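PDB 4GPV: putative cell adhesion protein from Bacteroides eggerthii, which probably serves as a structural subunit of a pilus, being a FimA-like fimbrial protein from the human microbiome. Local coordinates for residues Leu19-Lys24 with Ala86-Asn91; Glu43-Asn48 with Leu153-Ala158; Val52-Glu57 with Leu61-Tyr66. All blocks are in the same frame, centred on the assembly; numbering follows the deposited sequence.

Interaction 1 (Leu19-Lys24 with Ala86-Asn91); sequences LTIKLK and AYVVAN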
loop_
_atom_site.group_PDB
_atom_site.type_symbol
_atom_site.label_atom_id
_atom_site.label_comp_id
_atom_site.label_asym_id
_atom_site.label_seq_id
_atom_site.Cartn_x
_atom_site.Cartn_y
_atom_site.Cartn_z
ATOM N N LEU A 19 15.886 28.326 -4.652
ATOM C CA LEU A 19 15.766 27.145 -3.802
ATOM C C LEU A 19 16.250 25.942 -4.576
ATOM O O LEU A 19 15.818 25.731 -5.716
ATOM C CB LEU A 19 14.302 26.943 -3.379
ATOM C CG LEU A 19 13.747 27.815 -2.262
ATOM C CD1 LEU A 19 12.949 28.962 -2.816
ATOM C CD2 LEU A 19 12.818 26.983 -1.365
ATOM N N THR A 20 17.172 25.178 -3.980
ATOM C CA THR A 20 17.699 23.951 -4.583
ATOM C C THR A 20 17.092 22.814 -3.781
ATOM O O THR A 20 17.289 22.760 -2.564
ATOM C CB THR A 20 19.239 23.957 -4.595
ATOM O OG1 THR A 20 19.693 25.106 -5.309
ATOM C CG2 THR A 20 19.818 22.698 -5.237
ATOM N N ILE A 21 16.302 21.962 -4.450
ATOM C CA ILE A 21 15.624 20.850 -3.797
ATOM C C ILE A 21 16.350 19.588 -4.178
ATOM O O ILE A 21 16.634 19.379 -5.362
ATOM C CB ILE A 21 14.105 20.769 -4.141
ATOM C CG1 ILE A 21 13.387 22.153 -4.106
ATOM C CG2 ILE A 21 13.370 19.681 -3.284
ATOM C CD1 ILE A 21 13.109 22.811 -2.699
ATOM N N LYS A 22 16.704 18.791 -3.179
ATOM C CA LYS A 22 17.349 17.487 -3.349
ATOM C C LYS A 22 16.413 16.411 -2.809
ATOM O O LYS A 22 15.896 16.550 -1.699
ATOM C CB LYS A 22 18.707 17.408 -2.621
ATOM C CG LYS A 22 19.849 18.187 -3.259
ATOM C CD LYS A 22 21.127 17.965 -2.443
ATOM C CE LYS A 22 22.345 18.664 -2.998
ATOM N NZ LYS A 22 23.558 18.368 -2.185
ATOM N N LEU A 23 16.165 15.374 -3.598
ATOM C CA LEU A 23 15.303 14.274 -3.155
ATOM C C LEU A 23 16.141 13.087 -2.767
ATOM O O LEU A 23 17.124 12.776 -3.440
ATOM C CB LEU A 23 14.279 13.865 -4.219
ATOM C CG LEU A 23 13.457 15.002 -4.849
ATOM C CD1 LEU A 23 12.567 14.468 -5.943
ATOM C CD2 LEU A 23 12.653 15.774 -3.795
ATOM N N LYS A 24 15.773 12.427 -1.665
ATOM C CA LYS A 24 16.531 11.246 -1.224
ATOM C C LYS A 24 15.585 10.271 -0.576
ATOM O O LYS A 24 14.401 10.591 -0.415
ATOM C CB LYS A 24 17.687 11.640 -0.277
ATOM C CG LYS A 24 17.268 12.096 1.114
ATOM C CD LYS A 24 18.474 12.310 2.055
ATOM C CE LYS A 24 18.916 11.082 2.828
ATOM N NZ LYS A 24 17.927 10.689 3.869
ATOM N N ALA A 86 8.552 22.986 2.390
ATOM C CA ALA A 86 8.543 22.353 1.071
ATOM C C ALA A 86 7.942 20.970 1.216
ATOM O O ALA A 86 8.311 20.238 2.141
ATOM C CB ALA A 86 9.967 22.277 0.510
ATOM N N TYR A 87 6.923 20.660 0.404
ATOM C CA TYR A 87 6.300 19.346 0.342
ATOM C C TYR A 87 6.559 18.786 -1.021
ATOM O O TYR A 87 6.501 19.527 -2.028
ATOM C CB TYR A 87 4.802 19.465 0.584
ATOM C CG TYR A 87 4.408 19.853 1.990
ATOM C CD1 TYR A 87 4.367 21.186 2.381
ATOM C CD2 TYR A 87 3.916 18.906 2.877
ATOM C CE1 TYR A 87 3.980 21.549 3.672
ATOM C CE2 TYR A 87 3.482 19.261 4.154
ATOM C CZ TYR A 87 3.518 20.584 4.548
ATOM O OH TYR A 87 3.086 20.928 5.807
ATOM N N VAL A 88 6.852 17.480 -1.072
ATOM C CA VAL A 88 7.137 16.806 -2.355
ATOM C C VAL A 88 6.246 15.571 -2.465
ATOM O O VAL A 88 6.158 14.781 -1.520
ATOM C CB VAL A 88 8.646 16.422 -2.515
ATOM C CG1 VAL A 88 8.894 15.652 -3.815
ATOM C CG2 VAL A 88 9.550 17.659 -2.458
ATOM N N VAL A 89 5.623 15.398 -3.619
ATOM C CA VAL A 89 4.846 14.207 -3.928
ATOM C C VAL A 89 5.416 13.662 -5.222
ATOM O O VAL A 89 5.487 14.400 -6.194
ATOM C CB VAL A 89 3.309 14.445 -4.015
ATOM C CG1 VAL A 89 2.588 13.146 -4.377
ATOM C CG2 VAL A 89 2.745 15.007 -2.705
ATOM N N ALA A 90 5.810 12.391 -5.241
ATOM C CA ALA A 90 6.348 11.789 -6.468
ATOM C C ALA A 90 5.358 10.805 -7.065
ATOM O O ALA A 90 4.612 10.131 -6.332
ATOM C CB ALA A 90 7.647 11.045 -6.147
ATOM N N ASN A 91 5.390 10.692 -8.390
ATOM C CA ASN A 91 4.739 9.667 -9.198
ATOM C C ASN A 91 3.227 9.752 -9.246
ATOM O O ASN A 91 2.577 8.751 -9.523
ATOM C CB ASN A 91 5.224 8.269 -8.750
ATOM C CG ASN A 91 6.686 8.051 -9.043
ATOM O OD1 ASN A 91 7.253 8.666 -9.952
ATOM N ND2 ASN A 91 7.323 7.115 -8.341
#
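Leu23 and Val88 meet across two strands that face each other in a β-sandwich-like packing, with no hydrogen bond between them. The backbones are too far apart to pair: CA of Leu23 lies 8.6 Å from CA of Val88, the spacing of layers and not of neighbours within a sheet. One methyl of Leu23, CD2, sits against the fork of the valine, 3.8 Å from Val88 CG1 and 3.9 Å from Val88 CG2. The fork is turned to receive it because CG1 is anti to the backbone N of Val88 (chi1 177°), leaving CG2 beside that nitrogen. A looser touch follows along the strand, where Ile21 CG2 comes within 4.4 Å of Val88 CG2, and Ala86 CB stands 4.5 Å from Ile21 CD1, at the margin of contact.

Further out, each strand is tied into its own part of the curled sheet. Backbone hydrogen bonds join Ile21 to Ala74, and Thr20 and Lys22 to Val149, while strand 83-90 pairs antiparallel with strand 50-56, whose Val52 and Leu54 pack on Val88 and Ala86. The buried Tyr87 points from the other face of strand 83-90 to helix 106-111, packing on Leu109 and Leu110 and meeting Phe195 edge-to-face, with its OH hydrogen-bonded to Glu106 OE2.

Interaction 2 (Glu43-Asn48 with Leu153-Ala158); sequences EDAVIN and LSFVAA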
loop_
_atom_site.group_PDB
_atom_site.type_symbol
_atom_site.label_atom_id
_atom_site.label_comp_id
_atom_site.label_asym_id
_atom_site.label_seq_id
_atom_site.Cartn_x
_atom_site.Cartn_y
_atom_site.Cartn_z
ATOM N N GLU A 43 13.808 -0.858 -1.303
ATOM C CA GLU A 43 13.204 -0.889 -2.626
ATOM C C GLU A 43 13.746 0.247 -3.497
ATOM O O GLU A 43 13.485 1.419 -3.199
ATOM C CB GLU A 43 11.685 -0.747 -2.456
ATOM C CG GLU A 43 10.857 -0.814 -3.729
ATOM C CD GLU A 43 10.130 -2.121 -3.988
ATOM O OE1 GLU A 43 10.074 -2.983 -3.079
ATOM O OE2 GLU A 43 9.568 -2.255 -5.098
ATOM N N ASP A 44 14.448 -0.095 -4.583
ATOM C CA ASP A 44 14.920 0.905 -5.542
ATOM C C ASP A 44 13.692 1.381 -6.277
ATOM O O ASP A 44 13.055 0.603 -6.993
ATOM C CB ASP A 44 15.995 0.332 -6.486
ATOM C CG ASP A 44 17.362 0.304 -5.849
ATOM O OD1 ASP A 44 17.975 1.387 -5.713
ATOM O OD2 ASP A 44 17.820 -0.800 -5.480
ATOM N N ALA A 45 13.253 2.589 -5.954
ATOM C CA ALA A 45 12.018 3.126 -6.496
ATOM C C ALA A 45 12.301 4.217 -7.470
ATOM O O ALA A 45 12.946 5.212 -7.138
ATOM C CB ALA A 45 11.130 3.637 -5.377
ATOM N N VAL A 46 11.823 4.037 -8.692
ATOM C CA VAL A 46 12.038 5.037 -9.722
ATOM C C VAL A 46 11.126 6.259 -9.479
ATOM O O VAL A 46 9.943 6.125 -9.181
ATOM C CB VAL A 46 11.885 4.454 -11.154
ATOM C CG1 VAL A 46 10.599 3.645 -11.312
ATOM C CG2 VAL A 46 12.003 5.526 -12.229
ATOM N N ILE A 47 11.715 7.448 -9.609
ATOM C CA ILE A 47 10.971 8.704 -9.590
ATOM C C ILE A 47 10.667 9.013 -11.038
ATOM O O ILE A 47 11.574 9.397 -11.771
ATOM C CB ILE A 47 11.720 9.893 -8.896
ATOM C CG1 ILE A 47 11.958 9.618 -7.393
ATOM C CG2 ILE A 47 10.941 11.234 -9.116
ATOM C CD1 ILE A 47 12.928 10.650 -6.734
ATOM N N ASN A 48 9.426 8.806 -11.470
ATOM C CA ASN A 48 9.042 9.115 -12.840
ATOM C C ASN A 48 8.819 10.617 -13.030
ATOM O O ASN A 48 9.102 11.174 -14.098
ATOM C CB ASN A 48 7.783 8.357 -13.218
ATOM C CG ASN A 48 8.062 6.887 -13.258
ATOM O OD1 ASN A 48 9.011 6.445 -13.935
ATOM N ND2 ASN A 48 7.280 6.120 -12.522
ATOM N N LEU A 153 11.909 11.055 0.976
ATOM C CA LEU A 153 10.660 10.473 0.499
ATOM C C LEU A 153 10.368 9.132 1.110
ATOM O O LEU A 153 11.275 8.320 1.274
ATOM C CB LEU A 153 10.697 10.301 -1.025
ATOM C CG LEU A 153 10.864 11.606 -1.844
ATOM C CD1 LEU A 153 11.144 11.292 -3.317
ATOM C CD2 LEU A 153 9.640 12.543 -1.671
ATOM N N SER A 154 9.077 8.889 1.420
ATOM C CA SER A 154 8.628 7.601 1.949
ATOM C C SER A 154 7.473 7.102 1.114
ATOM O O SER A 154 6.718 7.920 0.591
ATOM C CB SER A 154 8.188 7.731 3.406
ATOM O OG SER A 154 9.265 8.076 4.257
ATOM N N PHE A 155 7.292 5.787 1.024
ATOM C CA PHE A 155 6.149 5.246 0.275
ATOM C C PHE A 155 4.859 5.601 0.950
ATOM O O PHE A 155 4.761 5.529 2.175
ATOM C CB PHE A 155 6.224 3.714 0.184
ATOM C CG PHE A 155 7.370 3.208 -0.647
ATOM C CD1 PHE A 155 7.450 3.507 -2.012
ATOM C CD2 PHE A 155 8.362 2.409 -0.078
ATOM C CE1 PHE A 155 8.518 3.027 -2.782
ATOM C CE2 PHE A 155 9.413 1.907 -0.860
ATOM C CZ PHE A 155 9.491 2.240 -2.200
ATOM N N VAL A 156 3.830 5.901 0.149
ATOM C CA VAL A 156 2.491 6.165 0.673
ATOM C C VAL A 156 1.829 4.821 1.003
ATOM O O VAL A 156 1.030 4.748 1.933
ATOM C CB VAL A 156 1.680 6.968 -0.389
ATOM C CG1 VAL A 156 0.193 7.077 -0.016
ATOM C CG2 VAL A 156 2.299 8.346 -0.588
ATOM N N ALA A 157 2.092 3.808 0.181
ATOM C CA ALA A 157 1.522 2.468 0.359
ATOM C C ALA A 157 2.350 1.577 1.307
ATOM O O ALA A 157 3.454 1.922 1.738
ATOM C CB ALA A 157 1.412 1.792 -1.003
ATOM N N ALA A 158 1.792 0.387 1.575
ATOM C CA ALA A 158 2.419 -0.752 2.223
ATOM C C ALA A 158 2.492 -1.864 1.182
ATOM O O ALA A 158 1.719 -1.859 0.205
ATOM C CB ALA A 158 1.583 -1.196 3.439
#
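Apolar packing between two layers of the fold, without a cross-segment hydrogen bond, joins Glu43, Ala45 and Ile47 to Phe155 and Leu153 near the middle of the molecule. The phenylalanine ring does most of the work. Ala45 presents its methyl at the ring edge, near the ring plane, with CB 3.7 Å from Phe155 CE1. Glu43 contributes the aliphatic part of its side chain: its CG lies 3.7 Å from Phe155 CZ, its CB is equally near that atom, and the two side chains cross at about a right angle. With CG anti to the backbone N (chi1 -178°) and a bend at the next bond, the methylenes follow the end of the ring while the carboxylate stands 88° to its plane. That carboxylate is engaged beyond the two segments, OE1 accepting a hydrogen bond from Trp338 NE1 and forming a salt bridge with Lys159 NZ.

In this β-sandwich-like body, strand 40-46 runs parallel to strand 329-343 and is bound to it through backbone hydrogen bonds of Glu43, Ala45 and Ile47, whereas 153-158 belongs to the long, interrupted strand 146-169. Trp338 of strand 329-343 also stacks on the Phe155 ring. Further along, Ile47 and Leu153 meet methyl to methyl, CD1 of the isoleucine 3.9 Å from CD1 of the leucine, their side chains at about a right angle. Met133, from strand 133-138, touches Ala45, Ile47, Leu153 and Phe155 alike.

Interaction 3 (Val52-Glu57 with Leu61-Tyr66); sequences VFLFRE and LDCAPY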
loop_
_atom_site.group_PDB
_atom_site.type_symbol
_atom_site.label_atom_id
_atom_site.label_comp_id
_atom_site.label_asym_id
_atom_site.label_seq_id
_atom_site.Cartn_x
_atom_site.Cartn_y
_atom_site.Cartn_z
ATOM N N VAL A 52 6.615 19.824 -6.399
ATOM C CA VAL A 52 7.164 20.513 -5.219
ATOM C C VAL A 52 6.222 21.688 -4.902
ATOM O O VAL A 52 5.959 22.536 -5.767
ATOM C CB VAL A 52 8.644 21.012 -5.348
ATOM C CG1 VAL A 52 9.155 21.629 -4.035
ATOM C CG2 VAL A 52 9.589 19.908 -5.823
ATOM N N PHE A 53 5.713 21.717 -3.672
ATOM C CA PHE A 53 4.858 22.789 -3.178
ATOM C C PHE A 53 5.631 23.573 -2.136
ATOM O O PHE A 53 6.213 22.974 -1.231
ATOM C CB PHE A 53 3.552 22.245 -2.562
ATOM C CG PHE A 53 2.778 21.308 -3.454
ATOM C CD1 PHE A 53 3.134 19.963 -3.552
ATOM C CD2 PHE A 53 1.679 21.761 -4.173
ATOM C CE1 PHE A 53 2.427 19.092 -4.388
ATOM C CE2 PHE A 53 0.971 20.890 -5.017
ATOM C CZ PHE A 53 1.351 19.566 -5.121
ATOM N N LEU A 54 5.638 24.903 -2.256
ATOM C CA LEU A 54 6.325 25.745 -1.294
ATOM C C LEU A 54 5.304 26.615 -0.595
ATOM O O LEU A 54 4.471 27.210 -1.269
ATOM C CB LEU A 54 7.395 26.625 -1.968
ATOM C CG LEU A 54 8.547 25.900 -2.665
ATOM C CD1 LEU A 54 9.417 26.908 -3.465
ATOM C CD2 LEU A 54 9.400 25.168 -1.675
ATOM N N PHE A 55 5.341 26.671 0.745
ATOM C CA PHE A 55 4.355 27.471 1.479
ATOM C C PHE A 55 4.987 28.475 2.389
ATOM O O PHE A 55 6.040 28.217 2.961
ATOM C CB PHE A 55 3.440 26.562 2.318
ATOM C CG PHE A 55 2.634 25.613 1.474
ATOM C CD1 PHE A 55 1.525 26.059 0.765
ATOM C CD2 PHE A 55 2.998 24.281 1.362
ATOM C CE1 PHE A 55 0.794 25.181 -0.042
ATOM C CE2 PHE A 55 2.262 23.400 0.558
ATOM C CZ PHE A 55 1.171 23.853 -0.136
ATOM N N ARG A 56 4.301 29.608 2.565
ATOM C CA ARG A 56 4.724 30.657 3.484
ATOM C C ARG A 56 4.287 30.271 4.921
ATOM O O ARG A 56 3.576 29.273 5.096
ATOM C CB ARG A 56 4.164 32.011 3.040
ATOM C CG ARG A 56 4.668 32.369 1.656
ATOM C CD ARG A 56 4.214 33.712 1.130
ATOM N NE ARG A 56 4.774 33.871 -0.209
ATOM C CZ ARG A 56 4.249 34.608 -1.180
ATOM N NH1 ARG A 56 3.175 35.358 -0.951
ATOM N NH2 ARG A 56 4.824 34.647 -2.370
ATOM N N GLU A 57 4.715 31.063 5.932
ATOM C CA GLU A 57 4.418 30.820 7.352
ATOM C C GLU A 57 2.905 30.670 7.593
ATOM O O GLU A 57 2.489 29.793 8.357
ATOM C CB GLU A 57 5.015 31.957 8.214
ATOM C CG GLU A 57 4.801 31.850 9.722
ATOM C CD GLU A 57 5.353 30.644 10.462
ATOM O OE1 GLU A 57 6.403 30.105 10.046
ATOM O OE2 GLU A 57 4.752 30.267 11.494
ATOM N N LEU A 61 0.548 29.545 -0.774
ATOM C CA LEU A 61 1.547 29.078 -1.740
ATOM C C LEU A 61 2.566 30.218 -1.973
ATOM O O LEU A 61 2.190 31.379 -2.104
ATOM C CB LEU A 61 0.900 28.666 -3.065
ATOM C CG LEU A 61 0.406 27.227 -3.131
ATOM C CD1 LEU A 61 -0.510 27.043 -4.307
ATOM C CD2 LEU A 61 1.585 26.234 -3.198
ATOM N N ASP A 62 3.845 29.888 -1.974
ATOM C CA ASP A 62 4.872 30.912 -2.164
ATOM C C ASP A 62 5.066 31.195 -3.652
ATOM O O ASP A 62 5.580 32.238 -4.041
ATOM C CB ASP A 62 6.170 30.443 -1.498
ATOM C CG ASP A 62 7.288 31.459 -1.600
ATOM O OD1 ASP A 62 7.072 32.634 -1.190
ATOM O OD2 ASP A 62 8.327 31.119 -2.171
ATOM N N CYS A 63 4.591 30.259 -4.476
ATOM C CA CYS A 63 4.613 30.279 -5.930
ATOM C C CYS A 63 3.818 29.078 -6.437
ATOM O O CYS A 63 3.481 28.175 -5.654
ATOM C CB CYS A 63 6.054 30.260 -6.448
ATOM S SG CYS A 63 7.043 28.864 -5.828
ATOM N N ALA A 64 3.556 29.039 -7.760
ATOM C CA ALA A 64 2.847 27.898 -8.362
ATOM C C ALA A 64 3.689 26.598 -8.184
ATOM O O ALA A 64 4.917 26.647 -8.221
ATOM C CB ALA A 64 2.566 28.170 -9.845
ATOM N N PRO A 65 3.052 25.434 -7.976
ATOM C CA PRO A 65 3.828 24.190 -7.786
ATOM C C PRO A 65 4.772 23.857 -8.943
ATOM O O PRO A 65 4.498 24.163 -10.116
ATOM C CB PRO A 65 2.748 23.119 -7.621
ATOM C CG PRO A 65 1.557 23.899 -7.121
ATOM C CD PRO A 65 1.605 25.182 -7.866
ATOM N N TYR A 66 5.931 23.309 -8.590
ATOM C CA TYR A 66 6.967 22.923 -9.542
ATOM C C TYR A 66 6.698 21.521 -10.046
ATOM O O TYR A 66 6.486 20.597 -9.238
ATOM C CB TYR A 66 8.361 23.004 -8.881
ATOM C CG TYR A 66 9.491 22.534 -9.766
ATOM C CD1 TYR A 66 10.109 23.403 -10.666
ATOM C CD2 TYR A 66 9.910 21.206 -9.748
ATOM C CE1 TYR A 66 11.134 22.968 -11.506
ATOM C CE2 TYR A 66 10.919 20.757 -10.599
ATOM C CZ TYR A 66 11.539 21.644 -11.463
ATOM O OH TYR A 66 12.544 21.193 -12.276
HETATM O O HOH W 1 7.229 25.305 -6.040
HETATM O O HOH W 2 4.888 25.872 -4.798
#
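Val52 and Tyr66 form an antiparallel hydrogen-bonded pair at one end of an irregular β-hairpin. Val52 N donates to Tyr66 O and Tyr66 N to Val52 O, the latter at 2.9 Å. Val52 CB and Tyr66 CB lie 4.1 Å apart, the two side chains crossing obliquely. At the other end Asp62 N reaches Leu54 O (2.8 Å), approaching from above the carbonyl plane. The register slips by two residues in between, so the chain arches away from the strand at Cys63 and Ala64, and water bridges the arch: one molecule accepts from Leu54 N and donates to Cys63 O, a second donates to Val52 O and weakly to Ala64 O.

Side chains fill the hollows on both sides of this arch. Leu61 lies alongside Phe55 and points the same way, its CD2 pressed to 3.4 Å from Phe55 CE1. Pro65 brings its CG obliquely to the Phe53 ring, 3.6 Å from CD2 of that ring, and Cys63 SG rests 3.9 Å from Leu54 CD1. On the strand face turned to helix 106-111, Phe53 and Phe55 pack on Leu109.

Arg56, extended from CG to NE, crosses Asp62 at about a right angle. Its NE donates a 2.8 Å bond, nearly straight (166°) and in the guanidinium plane, which Asp62 OD1 accepts on its anti lone pair; a weak bond from NH2 reaches the same oxygen. The two flat groups are 75° apart, and Leu61 O lies over one guanidinium face. NH1 also binds Asn11 O. A leucine in place of Arg56 would probably leave OD1 of the buried Asp62 without its charged mate and Asn11 O without the NH1 donor. Since Thr80 N binds Asp62 OD2, both carboxylate oxygens are engaged, which would favour a charged aspartate tying turn to strand.

Overall arrangement
Interactions 1 and 3 lie about 12 Å apart between centres, interactions 1 and 2 about 13 Å, and interactions 2 and 3 about 23 Å; interaction 1 lies between the other two and touches both. Strands 83-90 and 50-56 are neighbours in the sheet, and Tyr87 O accepts a hydrogen bond from Phe53 N. Toward interaction 2, Asn91 OD1 takes one from Asn48 N, and Val88 packs against Leu153. Along the chain interactions 1 and 2 interleave, while interaction 3 is nested inside the loops that both close. All three reach one large mixed sheet, so strands distant in sequence are packed together in this presumed pilus subunit.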